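Local coordinates for cellulosomal-scaffolding protein A (PDB 4B9F), which is a cellulosome scaffolding subunit whose family 3a carbohydrate-binding module probably anchors the complex to cellulose, at residues Y43-Q48 with F113-W118; F53-A58 with S72-T77; T77-S82 with D89-I94. All coordinates share one frame; numbering follows the deposited sequence. Where two conformers were deposited one is given.

Interaction 1 of 3, residues Y43-Q48 with F113-W118. With CA (calcium ion), chain C.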
loop_
_atom_site.group_PDB
_atom_site.type_symbol
_atom_site.label_atom_id
_atom_site.label_comp_id
_atom_site.label_asym_id
_atom_site.label_seq_id
_atom_site.Cartn_x
_atom_site.Cartn_y
_atom_site.Cartn_z
ATOM N N TYR A 43 5.125 9.670 -0.418
ATOM C CA TYR A 43 4.439 10.909 -0.735
ATOM C C TYR A 43 5.025 12.070 0.053
ATOM O O TYR A 43 5.920 11.886 0.879
ATOM C CB TYR A 43 2.933 10.756 -0.443
ATOM C CG TYR A 43 2.590 10.564 1.027
ATOM C CD1 TYR A 43 2.778 9.336 1.657
ATOM C CD2 TYR A 43 2.075 11.614 1.779
ATOM C CE1 TYR A 43 2.469 9.158 3.007
ATOM C CE2 TYR A 43 1.767 11.451 3.124
ATOM C CZ TYR A 43 1.960 10.220 3.733
ATOM O OH TYR A 43 1.647 10.040 5.060
ATOM N N THR A 44 4.529 13.271 -0.228
ATOM C CA THR A 44 4.882 14.445 0.553
ATOM C C THR A 44 3.674 14.849 1.385
ATOM O O THR A 44 2.570 15.012 0.862
ATOM C CB THR A 44 5.305 15.623 -0.342
ATOM O OG1 THR A 44 4.351 15.782 -1.402
ATOM C CG2 THR A 44 6.678 15.377 -0.937
ATOM N N VAL A 45 3.885 15.014 2.684
ATOM C CA VAL A 45 2.779 15.231 3.613
ATOM C C VAL A 45 2.080 16.593 3.453
ATOM O O VAL A 45 0.915 16.726 3.814
ATOM C CB VAL A 45 3.254 14.990 5.073
ATOM C CG1 VAL A 45 4.268 16.049 5.504
ATOM C CG2 VAL A 45 2.077 14.915 6.042
ATOM N N ASP A 46 2.787 17.582 2.900
ATOM C CA ASP A 46 2.244 18.928 2.665
ATOM C C ASP A 46 1.746 19.584 3.955
ATOM O O ASP A 46 0.582 19.989 4.052
ATOM C CB ASP A 46 1.112 18.909 1.627
ATOM C CG ASP A 46 1.453 18.084 0.397
ATOM O OD1 ASP A 46 2.574 18.212 -0.147
ATOM O OD2 ASP A 46 0.595 17.290 -0.025
ATOM N N GLY A 47 2.636 19.697 4.935
ATOM C CA GLY A 47 2.285 20.229 6.239
ATOM C C GLY A 47 2.155 19.085 7.215
ATOM O O GLY A 47 1.158 18.368 7.207
ATOM N N GLN A 48 3.179 18.894 8.042
ATOM C CA GLN A 48 3.200 17.768 8.960
ATOM C C GLN A 48 2.057 17.856 9.972
ATOM O O GLN A 48 1.874 18.884 10.631
ATOM C CB GLN A 48 4.547 17.688 9.680
ATOM C CG GLN A 48 4.605 16.618 10.762
ATOM C CD GLN A 48 4.509 15.207 10.197
ATOM O OE1 GLN A 48 4.980 14.933 9.094
ATOM N NE2 GLN A 48 3.901 14.301 10.961
ATOM N N PHE A 113 -5.949 6.918 4.046
ATOM C CA PHE A 113 -5.383 7.673 5.163
ATOM C C PHE A 113 -5.701 9.156 5.083
ATOM O O PHE A 113 -5.992 9.689 4.006
ATOM C CB PHE A 113 -3.890 7.379 5.394
ATOM C CG PHE A 113 -2.966 7.830 4.296
ATOM C CD1 PHE A 113 -2.417 9.106 4.318
ATOM C CD2 PHE A 113 -2.563 6.952 3.293
ATOM C CE1 PHE A 113 -1.499 9.509 3.354
ATOM C CE2 PHE A 113 -1.656 7.354 2.321
ATOM C CZ PHE A 113 -1.130 8.635 2.350
ATOM N N ALA A 114 -5.654 9.809 6.239
ATOM C CA ALA A 114 -5.977 11.217 6.338
ATOM C C ALA A 114 -5.227 11.835 7.496
ATOM O O ALA A 114 -4.780 11.136 8.416
ATOM C CB ALA A 114 -7.469 11.390 6.565
ATOM N N LYS A 115 -5.108 13.153 7.457
ATOM C CA LYS A 115 -4.603 13.898 8.599
ATOM C C LYS A 115 -5.696 13.969 9.657
ATOM O O LYS A 115 -6.887 13.986 9.331
ATOM C CB LYS A 115 -4.188 15.298 8.175
ATOM C CG LYS A 115 -2.996 15.288 7.233
ATOM C CD LYS A 115 -2.763 16.654 6.645
ATOM C CE LYS A 115 -1.514 16.656 5.809
ATOM N NZ LYS A 115 -1.219 17.973 5.189
ATOM N N ASN A 116 -5.306 14.009 10.923
ATOM C CA ASN A 116 -6.312 13.945 11.974
ATOM C C ASN A 116 -7.215 15.178 12.018
ATOM O O ASN A 116 -8.312 15.126 12.577
ATOM C CB ASN A 116 -5.666 13.627 13.328
ATOM C CG ASN A 116 -5.099 12.198 13.388
ATOM O OD1 ASN A 116 -5.164 11.447 12.405
ATOM N ND2 ASN A 116 -4.524 11.827 14.529
ATOM N N ASP A 117 -6.769 16.270 11.403
ATOM C CA ASP A 117 -7.586 17.480 11.303
ATOM C C ASP A 117 -8.293 17.593 9.946
ATOM O O ASP A 117 -8.950 18.592 9.663
ATOM C CB ASP A 117 -6.753 18.736 11.608
ATOM C CG ASP A 117 -5.741 19.057 10.521
ATOM O OD1 ASP A 117 -5.482 18.196 9.659
ATOM O OD2 ASP A 117 -5.191 20.179 10.538
ATOM N N TRP A 118 -8.151 16.556 9.122
ATOM C CA TRP A 118 -8.830 16.480 7.827
ATOM C C TRP A 118 -8.432 17.596 6.860
ATOM O O TRP A 118 -9.181 17.934 5.936
ATOM C CB TRP A 118 -10.360 16.336 8.006
ATOM C CG TRP A 118 -10.655 15.005 8.620
ATOM C CD1 TRP A 118 -10.773 14.721 9.951
ATOM C CD2 TRP A 118 -10.776 13.754 7.931
ATOM N NE1 TRP A 118 -10.977 13.374 10.130
ATOM C CE2 TRP A 118 -10.981 12.758 8.905
ATOM C CE3 TRP A 118 -10.735 13.381 6.583
ATOM C CZ2 TRP A 118 -11.153 11.415 8.575
ATOM C CZ3 TRP A 118 -10.903 12.045 6.257
ATOM C CH2 TRP A 118 -11.112 11.081 7.248
HETATM CA CA CA C . 1.867 15.792 -1.366
HETATM O O HOH W 1 0.076 14.261 -0.543
#
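Tyr43 and Phe113 meet at the start of two segments that run nearly the same way, residues 43-47 and 113-115 being inclined by 19° from end to end. The first segment leaves strand 37-43 as a loop that curls round a calcium ion; the second ends strand 106-115 in a type I turn from Lys115 to Trp118. Gly47, in a conformation that suits a residue without a side chain, puts its O within bonding distance of Lys115 NZ. The lysine chain is stretched out and carries its ammonium into the loop, where NZ bonds to Val45 O at 2.8 Å, 19° from the carbonyl plane, and to Gly47 O at 3.1 Å on an in-plane lone pair. Phe113 reaches one face of the Tyr43 ring near its rim, CE1 lying 3.6 Å from Tyr43 CZ, with the planes inclined at 41°. The Tyr43 hydroxyl is bonded to Gln51. Calcium takes Thr44 O, Thr44 OG1 and both Asp46 carboxylate oxygens, with a water; Thr122, Asn125 and Asp126 complete the site. Thus one loop serves two cations: side-chain oxygens and Thr44 O hold the metal, while Lys115 grips other carbonyls of the same loop and probably helps fix its shape.

Interaction 2 of 3, residues F53-A58 with S72-T77; sequences FWCDHA and SNVKGT
Phe53 and Val74 meet obliquely between the two sheets, toward one margin of a beta sandwich, the fold of family 3 carbohydrate-binding modules, where strand 51-61 of one sheet faces strand 74-85 of the other. The portions 53-55 and 74-77 of these strands run antiparallel at 161°, their axes approaching to 6.4 Å. Phe53 lies with its ring against the opposite backbone: CD2 comes within 3.4 Å of Gly76 N, and the ring edge, near its plane, meets Val74 O. The ring rests directly on the glycine backbone, Phe53 CG standing 3.7 Å from Gly76 CA. Chi1 of 168° swings the ring away from its own N and along the other strand, bringing CZ up to Val74 CG1.

Val74 divides its methyl groups between two neighbours. CG1 is turned to the phenylalanine ring, while CG2 points the other way, to Ala58 CB, 3.6 Å away, beyond the corner at Asp56. Between these two contacts, Cys55 presents its CB to Val74 CB at 3.9 Å, its sulfur standing slightly farther off. Leu92 also packs on Phe53, and Ile94 and Phe96 on Val74; Ile109 of strand 106-115 touches both Cys55 and Val74. The apolar patch therefore continues into both sheets. Backbone polar groups are linked here through solvent: one water donates to Val74 O at 2.7 Å and accepts a weak, longer bond of 3.3 Å from Cys55 N.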
loop_
_atom_site.group_PDB
_atom_site.type_symbol
_atom_site.label_atom_id
_atom_site.label_comp_id
_atom_site.label_asym_id
_atom_site.label_seq_id
_atom_site.Cartn_x
_atom_site.Cartn_y
_atom_site.Cartn_z
ATOM N N PHE A 53 -4.294 5.673 9.351
ATOM C CA PHE A 53 -4.594 4.742 8.263
ATOM C C PHE A 53 -5.719 3.794 8.638
ATOM O O PHE A 53 -5.767 3.273 9.760
ATOM C CB PHE A 53 -3.339 3.897 7.950
ATOM C CG PHE A 53 -3.612 2.711 7.043
ATOM C CD1 PHE A 53 -3.548 2.849 5.666
ATOM C CD2 PHE A 53 -3.951 1.464 7.567
ATOM C CE1 PHE A 53 -3.814 1.774 4.830
ATOM C CE2 PHE A 53 -4.218 0.381 6.739
ATOM C CZ PHE A 53 -4.151 0.540 5.366
ATOM N N TRP A 54 -6.616 3.540 7.695
ATOM C CA TRP A 54 -7.583 2.464 7.847
ATOM C C TRP A 54 -7.639 1.692 6.547
ATOM O O TRP A 54 -7.495 2.270 5.474
ATOM C CB TRP A 54 -8.981 3.010 8.159
ATOM C CG TRP A 54 -9.007 4.047 9.245
ATOM C CD1 TRP A 54 -9.116 3.842 10.600
ATOM C CD2 TRP A 54 -8.943 5.464 9.060
ATOM N NE1 TRP A 54 -9.109 5.052 11.262
ATOM C CE2 TRP A 54 -9.012 6.061 10.337
ATOM C CE3 TRP A 54 -8.827 6.287 7.933
ATOM C CZ2 TRP A 54 -8.974 7.450 10.513
ATOM C CZ3 TRP A 54 -8.781 7.656 8.110
ATOM C CH2 TRP A 54 -8.856 8.226 9.391
ATOM N N CYS A 55 -7.848 0.387 6.622
ATOM C CA CYS A 55 -8.125 -0.368 5.410
ATOM C C CYS A 55 -9.640 -0.475 5.203
ATOM O O CYS A 55 -10.342 -0.954 6.089
ATOM C CB CYS A 55 -7.501 -1.755 5.505
ATOM S SG CYS A 55 -7.714 -2.742 4.028
ATOM N N ASP A 56 -10.133 -0.025 4.045
ATOM C CA ASP A 56 -11.566 -0.131 3.710
ATOM C C ASP A 56 -11.969 -1.588 3.492
ATOM O O ASP A 56 -13.090 -2.011 3.803
ATOM C CB ASP A 56 -11.894 0.592 2.395
ATOM C CG ASP A 56 -11.810 2.098 2.484
ATOM O OD1 ASP A 56 -11.819 2.652 3.605
ATOM O OD2 ASP A 56 -11.783 2.733 1.394
ATOM N N HIS A 57 -11.065 -2.354 2.896
ATOM C CA HIS A 57 -11.367 -3.709 2.470
ATOM C C HIS A 57 -10.067 -4.391 2.089
ATOM O O HIS A 57 -9.267 -3.830 1.349
ATOM C CB HIS A 57 -12.285 -3.686 1.244
ATOM C CG HIS A 57 -12.508 -5.034 0.644
ATOM N ND1 HIS A 57 -13.054 -6.076 1.356
ATOM C CD2 HIS A 57 -12.242 -5.517 -0.591
ATOM C CE1 HIS A 57 -13.129 -7.145 0.582
ATOM N NE2 HIS A 57 -12.646 -6.831 -0.607
ATOM N N ALA A 58 -9.855 -5.600 2.589
ATOM C CA ALA A 58 -8.745 -6.424 2.116
ATOM C C ALA A 58 -9.168 -7.873 2.128
ATOM O O ALA A 58 -9.918 -8.306 3.009
ATOM C CB ALA A 58 -7.505 -6.227 2.980
ATOM N N SER A 72 -9.335 -6.320 8.873
ATOM C CA SER A 72 -8.861 -5.892 10.186
ATOM C C SER A 72 -7.470 -6.417 10.546
ATOM O O SER A 72 -6.970 -6.170 11.648
ATOM C CB SER A 72 -9.880 -6.264 11.266
ATOM O OG SER A 72 -11.119 -5.633 11.003
ATOM N N ASN A 73 -6.844 -7.128 9.612
ATOM C CA ASN A 73 -5.466 -7.589 9.791
ATOM C C ASN A 73 -4.445 -6.661 9.137
ATOM O O ASN A 73 -3.231 -6.876 9.253
ATOM C CB ASN A 73 -5.266 -8.992 9.222
ATOM C CG ASN A 73 -6.090 -10.035 9.924
ATOM O OD1 ASN A 73 -6.633 -9.799 11.010
ATOM N ND2 ASN A 73 -6.186 -11.208 9.309
ATOM N N VAL A 74 -4.938 -5.645 8.437
ATOM C CA VAL A 74 -4.074 -4.739 7.689
ATOM C C VAL A 74 -3.766 -3.483 8.504
ATOM O O VAL A 74 -4.663 -2.703 8.844
ATOM C CB VAL A 74 -4.714 -4.354 6.343
ATOM C CG1 VAL A 74 -3.789 -3.435 5.555
ATOM C CG2 VAL A 74 -5.034 -5.606 5.538
ATOM N N LYS A 75 -2.486 -3.310 8.822
ATOM C CA LYS A 75 -2.025 -2.207 9.650
ATOM C C LYS A 75 -1.317 -1.161 8.810
ATOM O O LYS A 75 -0.669 -1.491 7.814
ATOM C CB LYS A 75 -1.041 -2.715 10.705
ATOM C CG LYS A 75 -1.591 -3.768 11.650
ATOM C CD LYS A 75 -0.530 -4.235 12.640
ATOM C CE LYS A 75 0.526 -5.098 11.970
ATOM N NZ LYS A 75 1.532 -5.576 12.957
ATOM N N GLY A 76 -1.367 0.088 9.260
ATOM C CA GLY A 76 -0.652 1.157 8.594
ATOM C C GLY A 76 0.089 2.025 9.578
ATOM O O GLY A 76 -0.440 2.387 10.632
ATOM N N THR A 77 1.327 2.357 9.224
ATOM C CA THR A 77 2.173 3.214 10.032
ATOM C C THR A 77 2.809 4.265 9.125
ATOM O O THR A 77 3.011 4.021 7.932
ATOM C CB THR A 77 3.295 2.392 10.699
ATOM O OG1 THR A 77 2.785 1.131 11.147
ATOM C CG2 THR A 77 3.853 3.150 11.876
HETATM O O HOH W 2 -7.346 -2.223 8.634
#

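Interaction 3 of 3, residues T77-S82 with D89-I94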
loop_
_atom_site.group_PDB
_atom_site.type_symbol
_atom_site.label_atom_id
_atom_site.label_comp_id
_atom_site.label_asym_id
_atom_site.label_seq_id
_atom_site.Cartn_x
_atom_site.Cartn_y
_atom_site.Cartn_z
ATOM N N THR A 77 1.327 2.357 9.224
ATOM C CA THR A 77 2.173 3.214 10.032
ATOM C C THR A 77 2.809 4.265 9.125
ATOM O O THR A 77 3.011 4.021 7.932
ATOM C CB THR A 77 3.295 2.392 10.699
ATOM O OG1 THR A 77 2.785 1.131 11.147
ATOM C CG2 THR A 77 3.853 3.150 11.876
ATOM N N PHE A 78 3.150 5.425 9.685
ATOM C CA PHE A 78 3.715 6.512 8.900
ATOM C C PHE A 78 5.168 6.705 9.267
ATOM O O PHE A 78 5.509 6.825 10.448
ATOM C CB PHE A 78 2.905 7.791 9.094
ATOM C CG PHE A 78 1.508 7.642 8.627
ATOM C CD1 PHE A 78 1.186 7.890 7.307
ATOM C CD2 PHE A 78 0.519 7.194 9.484
ATOM C CE1 PHE A 78 -0.110 7.706 6.846
ATOM C CE2 PHE A 78 -0.771 7.008 9.034
ATOM C CZ PHE A 78 -1.086 7.267 7.713
ATOM N N VAL A 79 6.023 6.702 8.252
ATOM C CA VAL A 79 7.458 6.793 8.473
ATOM C C VAL A 79 8.030 8.004 7.750
ATOM O O VAL A 79 7.875 8.143 6.536
ATOM C CB VAL A 79 8.167 5.526 7.965
ATOM C CG1 VAL A 79 9.688 5.628 8.179
ATOM C CG2 VAL A 79 7.598 4.284 8.644
ATOM N N LYS A 80 8.690 8.883 8.498
ATOM C CA LYS A 80 9.349 10.037 7.897
ATOM C C LYS A 80 10.657 9.626 7.237
ATOM O O LYS A 80 11.430 8.833 7.791
ATOM C CB LYS A 80 9.653 11.099 8.956
ATOM C CG LYS A 80 8.427 11.655 9.637
ATOM C CD LYS A 80 8.828 12.666 10.699
ATOM C CE LYS A 80 7.638 13.081 11.554
ATOM N NZ LYS A 80 8.070 13.928 12.697
ATOM N N MET A 81 10.922 10.182 6.060
ATOM C CA MET A 81 12.221 10.007 5.423
ATOM C C MET A 81 13.128 11.121 5.901
ATOM O O MET A 81 12.797 12.301 5.752
ATOM C CB MET A 81 12.076 10.055 3.907
ATOM C CG MET A 81 11.260 8.908 3.351
ATOM S SD MET A 81 10.798 9.130 1.631
ATOM C CE MET A 81 12.414 9.240 0.846
ATOM N N SER A 82 14.267 10.765 6.484
ATOM C CA SER A 82 15.098 11.788 7.105
ATOM C C SER A 82 15.770 12.680 6.063
ATOM O O SER A 82 16.107 13.831 6.347
ATOM C CB SER A 82 16.129 11.166 8.046
ATOM O OG SER A 82 16.972 10.243 7.371
ATOM N N ASP A 89 8.650 12.693 1.249
ATOM C CA ASP A 89 9.199 12.945 2.579
ATOM C C ASP A 89 8.677 11.982 3.629
ATOM O O ASP A 89 9.149 11.989 4.766
ATOM C CB ASP A 89 9.019 14.409 3.042
ATOM C CG ASP A 89 7.567 14.883 3.043
ATOM O OD1 ASP A 89 6.639 14.120 3.389
ATOM O OD2 ASP A 89 7.366 16.062 2.711
ATOM N N THR A 90 7.721 11.142 3.234
ATOM C CA THR A 90 7.050 10.224 4.135
ATOM C C THR A 90 6.681 8.990 3.340
ATOM O O THR A 90 6.466 9.074 2.130
ATOM C CB THR A 90 5.732 10.870 4.662
ATOM O OG1 THR A 90 6.011 12.166 5.210
ATOM C CG2 THR A 90 5.056 10.005 5.726
ATOM N N TYR A 91 6.593 7.843 3.998
ATOM C CA TYR A 91 5.811 6.761 3.416
ATOM C C TYR A 91 4.824 6.170 4.388
ATOM O O TYR A 91 5.057 6.123 5.601
ATOM C CB TYR A 91 6.677 5.661 2.782
ATOM C CG TYR A 91 7.665 4.953 3.684
ATOM C CD1 TYR A 91 7.316 3.783 4.356
ATOM C CD2 TYR A 91 8.973 5.409 3.797
ATOM C CE1 TYR A 91 8.246 3.107 5.160
ATOM C CE2 TYR A 91 9.900 4.743 4.589
ATOM C CZ TYR A 91 9.536 3.595 5.260
ATOM O OH TYR A 91 10.466 2.936 6.033
ATOM N N LEU A 92 3.691 5.758 3.839
ATOM C CA LEU A 92 2.818 4.843 4.538
ATOM C C LEU A 92 3.408 3.453 4.378
ATOM O O LEU A 92 3.740 3.027 3.262
ATOM C CB LEU A 92 1.424 4.882 3.922
ATOM C CG LEU A 92 0.486 3.731 4.293
ATOM C CD1 LEU A 92 -0.004 3.870 5.729
ATOM C CD2 LEU A 92 -0.696 3.651 3.335
ATOM N N GLU A 93 3.580 2.760 5.494
ATOM C CA GLU A 93 3.976 1.369 5.468
ATOM C C GLU A 93 2.787 0.518 5.850
ATOM O O GLU A 93 2.239 0.670 6.952
ATOM C CB GLU A 93 5.113 1.105 6.443
ATOM C CG GLU A 93 5.620 -0.322 6.351
ATOM C CD GLU A 93 6.375 -0.764 7.585
ATOM O OE1 GLU A 93 5.729 -0.953 8.643
ATOM O OE2 GLU A 93 7.608 -0.932 7.491
ATOM N N ILE A 94 2.375 -0.347 4.930
ATOM C CA ILE A 94 1.297 -1.287 5.179
ATOM C C ILE A 94 1.923 -2.605 5.612
ATOM O O ILE A 94 2.883 -3.080 4.994
ATOM C CB ILE A 94 0.397 -1.471 3.927
ATOM C CG1 ILE A 94 -0.351 -0.164 3.628
ATOM C CG2 ILE A 94 -0.585 -2.619 4.149
ATOM C CD1 ILE A 94 -1.150 -0.182 2.334
HETATM O O HOH W 3 2.904 -0.977 9.047
HETATM O O HOH W 4 10.999 14.110 6.453
#
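Five backbone hydrogen bonds stitch Thr77-Met81 to Asp89-Glu93. Thr77 pairs with Glu93 and Val79 with Tyr91, each in both directions; the straightest bond, Glu93 N to Thr77 O, is 2.8 Å long with an angle of 175° at the hydrogen. Met81 N is bound to Asp89 O as well, but approaches 47° out of the carbonyl plane. Thr90 CA adds a C-H...O contact to Val79 O at 3.3 Å.

The two segments belong to a beta hairpin whose strand 74-85 forms one edge of the five-stranded sheet. Asp89 and Thr90 both face Tyr43 of strand 37-43, the next strand, a classic beta bulge. Within it, Thr90 OG1 donates to the anti side of Asp89 OD1 at 2.7 Å, and the same carboxylate oxygen also takes the backbone N-H of Val45.

Among the side chains, Val79 lies over one face of the Tyr91 ring, its CB 3.7 Å from the centroid in a CH-pi contact. Chi1 of 59° sets Tyr91 CG between its own N and carbonyl carbon and folds the ring across toward Val79. Met81 CG comes to the edge of that ring. On the other face of the sheet, Leu92 CD1 sits above the Phe78 ring, 4.0 Å from CE1.

Waters bridge both ends: one donates to Glu93 O and, at 2.9 Å, to Glu93 OE1, reaching Thr77 OG1 in only one of that residue's conformers; another donates to Met81 O at 2.6 Å and to Asp89 O.

In the fold
Interaction 3 holds two neighbouring strands of one sheet together by backbone bonds, whereas interaction 2 packs side chains between the two sheets. They share Thr77 and strand 74-85, and the Phe78 ring of interaction 3 reaches the backbone of Phe53 in interaction 2. Interaction 1 also joins elements of both sheets, at one end of the sandwich, and adds charge and metal to the aromatic contact. Tyr43 is backbone-bonded to Asp89 and Thr90, tying the calcium loop to the hairpin of interaction 3, while Phe113 packs on Phe53. Interaction 1 is largely buried, interaction 2 partly so, and interaction 3 is largely at the surface; waters bridge polar groups in both 2 and 3.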